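Local coordinates for DnaB intein (Synechocystis sp., PDB 1MI8), which is an intein of the replicative DNA helicase DnaB, probably excising itself from its host protein by protein splicing, at residues A[70-75]-A[134-139]. The protein carries 4 engineered substitutions. Sequence-based numbering, arbitrary orientation.
Sequences KATANH and EEVFDL
Lys70 reaches across to Glu134 and closes a salt bridge, NZ lying 2.7 Å from OE2 and meeting the syn lone pair of that oxygen. The lysine chain bends at its third torsion (chi3 -68°) and crosses the extended glutamate at about a right angle; long side chains are needed because the backbones stand well apart, His75 CA and Asp138 CA, the nearest pair, being 9.5 Å apart. Further along, Thr72 CG2 meets Val136 CG2 at 3.9 Å. Valine offers branched apolar surface, while threonine adds to its methyl a hydroxyl within bonding range of Ala3 O and Asn74 OD1. At the far end His75 CE1, a ring-edge carbon, lies 3.9 Å from Asp138 OD1, an oxygen that also takes a weak bond from Leu139 N. A type I turn, closed by His75 N to Thr72 O, returns the chain, and CG anti to the backbone N (chi1 -157°) directs the imidazole. Asp7 also pairs with Lys70 NZ; a methionine in place of Lys70 would probably leave both carboxylates without their cationic mate. The charged end is partly exposed, the rest buried, in the all-beta splicing domain, where strand 146-149 packs on Asp138 and strand 41-63 pairs with strands 68-71 and 120-140.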
ATOM      1  N   LYS A  70     -10.190   8.619   1.945  1.00 21.21           N
ATOM      2  CA  LYS A  70     -10.736   7.382   1.466  1.00 21.77           C
ATOM      3  C   LYS A  70     -11.070   7.631   0.007  1.00 23.10           C
ATOM      4  O   LYS A  70     -11.746   8.621  -0.306  1.00 22.22           O
ATOM      5  CB  LYS A  70     -11.983   7.041   2.237  1.00 21.84           C
ATOM      6  CG  LYS A  70     -11.714   6.410   3.593  1.00 25.04           C
ATOM      7  CD  LYS A  70     -13.070   6.028   4.252  1.00 27.63           C
ATOM      8  CE  LYS A  70     -13.914   7.283   4.647  1.00 29.14           C
ATOM      9  NZ  LYS A  70     -15.314   6.793   5.043  1.00 32.26           N
ATOM     10  N   ALA A  71     -10.648   6.721  -0.872  1.00 22.03           N
ATOM     11  CA  ALA A  71     -10.851   6.945  -2.312  1.00 22.71           C
ATOM     12  C   ALA A  71     -10.905   5.647  -3.163  1.00 22.35           C
ATOM     13  O   ALA A  71     -10.417   4.597  -2.732  1.00 22.41           O
ATOM     14  CB  ALA A  71      -9.699   7.881  -2.831  1.00 21.69           C
ATOM     15  N   THR A  72     -11.450   5.724  -4.380  1.00 22.96           N
ATOM     16  CA  THR A  72     -11.509   4.525  -5.260  1.00 24.07           C
ATOM     17  C   THR A  72     -10.127   4.142  -5.766  1.00 24.58           C
ATOM     18  O   THR A  72      -9.193   4.968  -5.784  1.00 23.41           O
ATOM     19  CB  THR A  72     -12.431   4.745  -6.512  1.00 25.26           C
ATOM     20  OG1 THR A  72     -12.067   5.962  -7.190  1.00 21.67           O
ATOM     21  CG2 THR A  72     -13.895   4.850  -6.071  1.00 24.80           C
ATOM     22  N   ALA A  73     -10.004   2.884  -6.160  1.00 24.11           N
ATOM     23  CA  ALA A  73      -8.761   2.327  -6.643  1.00 25.09           C
ATOM     24  C   ALA A  73      -8.226   3.103  -7.824  1.00 25.60           C
ATOM     25  O   ALA A  73      -7.020   3.102  -8.080  1.00 24.18           O
ATOM     26  CB  ALA A  73      -8.939   0.838  -7.066  1.00 26.78           C
ATOM     27  N   ASN A  74      -9.116   3.747  -8.546  1.00 24.51           N
ATOM     28  CA  ASN A  74      -8.674   4.450  -9.709  1.00 26.72           C
ATOM     29  C   ASN A  74      -8.526   5.977  -9.517  1.00 25.56           C
ATOM     30  O   ASN A  74      -8.156   6.672 -10.467  1.00 25.14           O
ATOM     31  CB  ASN A  74      -9.621   4.128 -10.867  1.00 30.80           C
ATOM     32  CG  ASN A  74     -10.992   4.683 -10.646  1.00 35.36           C
ATOM     33  OD1 ASN A  74     -11.511   4.526  -9.432  1.00 35.55           O
ATOM     34  ND2 ASN A  74     -11.596   5.261 -11.566  1.00 39.85           N
ATOM     35  N   HIS A  75      -8.783   6.506  -8.319  1.00 24.59           N
ATOM     36  CA  HIS A  75      -8.628   7.948  -8.142  1.00 24.52           C
ATOM     37  C   HIS A  75      -7.135   8.295  -8.146  1.00 24.23           C
ATOM     38  O   HIS A  75      -6.334   7.632  -7.481  1.00 24.17           O
ATOM     39  CB  HIS A  75      -9.245   8.435  -6.829  1.00 26.75           C
ATOM     40  CG  HIS A  75      -9.601   9.890  -6.849  1.00 28.62           C
ATOM     41  ND1 HIS A  75     -10.803  10.352  -7.334  1.00 30.11           N
ATOM     42  CD2 HIS A  75      -8.882  10.994  -6.528  1.00 32.04           C
ATOM     43  CE1 HIS A  75     -10.817  11.674  -7.315  1.00 30.67           C
ATOM     44  NE2 HIS A  75      -9.662  12.091  -6.828  1.00 33.93           N
ATOM     45  N   GLU A 134     -18.777   2.348  -0.348  1.00 32.84           N
ATOM     46  CA  GLU A 134     -19.496   3.541   0.083  1.00 34.04           C
ATOM     47  C   GLU A 134     -19.868   4.329  -1.143  1.00 33.24           C
ATOM     48  O   GLU A 134     -19.385   4.052  -2.248  1.00 32.34           O
ATOM     49  CB  GLU A 134     -18.655   4.496   0.931  1.00 35.56           C
ATOM     50  CG  GLU A 134     -17.637   3.920   1.840  1.00 37.35           C
ATOM     51  CD  GLU A 134     -16.989   5.031   2.646  1.00 38.34           C
ATOM     52  OE1 GLU A 134     -17.260   6.231   2.355  1.00 39.04           O
ATOM     53  OE2 GLU A 134     -16.224   4.707   3.569  1.00 37.87           O
ATOM     54  N   GLU A 135     -20.762   5.297  -0.915  1.00 35.30           N
ATOM     55  CA  GLU A 135     -21.217   6.236  -1.942  1.00 36.90           C
ATOM     56  C   GLU A 135     -19.968   7.061  -2.224  1.00 34.94           C
ATOM     57  O   GLU A 135     -19.254   7.472  -1.307  1.00 33.72           O
ATOM     58  CB  GLU A 135     -22.340   7.128  -1.386  1.00 39.79           C
ATOM     59  CG  GLU A 135     -23.694   6.798  -1.961  1.00 44.53           C
ATOM     60  CD  GLU A 135     -24.832   7.444  -1.164  1.00 49.12           C
ATOM     61  OE1 GLU A 135     -24.609   8.526  -0.546  1.00 51.26           O
ATOM     62  OE2 GLU A 135     -25.957   6.877  -1.161  1.00 50.73           O
ATOM     63  N   VAL A 136     -19.711   7.313  -3.488  1.00 34.83           N
ATOM     64  CA  VAL A 136     -18.489   8.005  -3.813  1.00 34.33           C
ATOM     65  C   VAL A 136     -18.782   9.193  -4.734  1.00 33.70           C
ATOM     66  O   VAL A 136     -19.762   9.180  -5.520  1.00 32.83           O
ATOM     67  CB  VAL A 136     -17.491   6.895  -4.320  1.00 36.26           C
ATOM     68  CG1 VAL A 136     -17.741   6.498  -5.772  1.00 34.15           C
ATOM     69  CG2 VAL A 136     -16.080   7.279  -4.005  1.00 40.95           C
ATOM     70  N   PHE A 137     -17.993  10.251  -4.557  1.00 30.49           N
ATOM     71  CA  PHE A 137     -18.183  11.505  -5.280  1.00 30.63           C
ATOM     72  C   PHE A 137     -16.939  12.135  -5.953  1.00 30.50           C
ATOM     73  O   PHE A 137     -15.780  11.827  -5.602  1.00 26.92           O
ATOM     74  CB  PHE A 137     -18.746  12.577  -4.329  1.00 31.18           C
ATOM     75  CG  PHE A 137     -20.009  12.174  -3.544  1.00 33.40           C
ATOM     76  CD1 PHE A 137     -19.956  11.228  -2.528  1.00 32.32           C
ATOM     77  CD2 PHE A 137     -21.234  12.820  -3.792  1.00 34.68           C
ATOM     78  CE1 PHE A 137     -21.076  10.912  -1.750  1.00 35.76           C
ATOM     79  CE2 PHE A 137     -22.398  12.521  -3.009  1.00 36.11           C
ATOM     80  CZ  PHE A 137     -22.324  11.569  -1.988  1.00 36.54           C
ATOM     81  N   ASP A 138     -17.203  13.059  -6.892  1.00 29.26           N
ATOM     82  CA  ASP A 138     -16.146  13.789  -7.580  1.00 31.19           C
ATOM     83  C   ASP A 138     -16.646  15.181  -7.990  1.00 31.78           C
ATOM     84  O   ASP A 138     -17.794  15.592  -7.764  1.00 31.85           O
ATOM     85  CB  ASP A 138     -15.635  12.990  -8.817  1.00 31.55           C
ATOM     86  CG  ASP A 138     -14.161  13.347  -9.228  1.00 35.81           C
ATOM     87  OD1 ASP A 138     -13.520  14.220  -8.574  1.00 30.71           O
ATOM     88  OD2 ASP A 138     -13.654  12.744 -10.241  1.00 36.04           O
ATOM     89  N   LEU A 139     -15.785  15.949  -8.585  1.00 33.23           N
ATOM     90  CA  LEU A 139     -16.273  17.232  -8.961  1.00 34.21           C
ATOM     91  C   LEU A 139     -15.455  17.563 -10.153  1.00 34.36           C
ATOM     92  O   LEU A 139     -14.441  16.921 -10.400  1.00 35.04           O
ATOM     93  CB  LEU A 139     -16.145  18.213  -7.782  1.00 34.00           C
ATOM     94  CG  LEU A 139     -14.807  18.410  -7.057  1.00 32.48           C
ATOM     95  CD1 LEU A 139     -13.936  19.309  -7.877  1.00 30.67           C
ATOM     96  CD2 LEU A 139     -15.041  19.042  -5.695  1.00 32.31           C
TER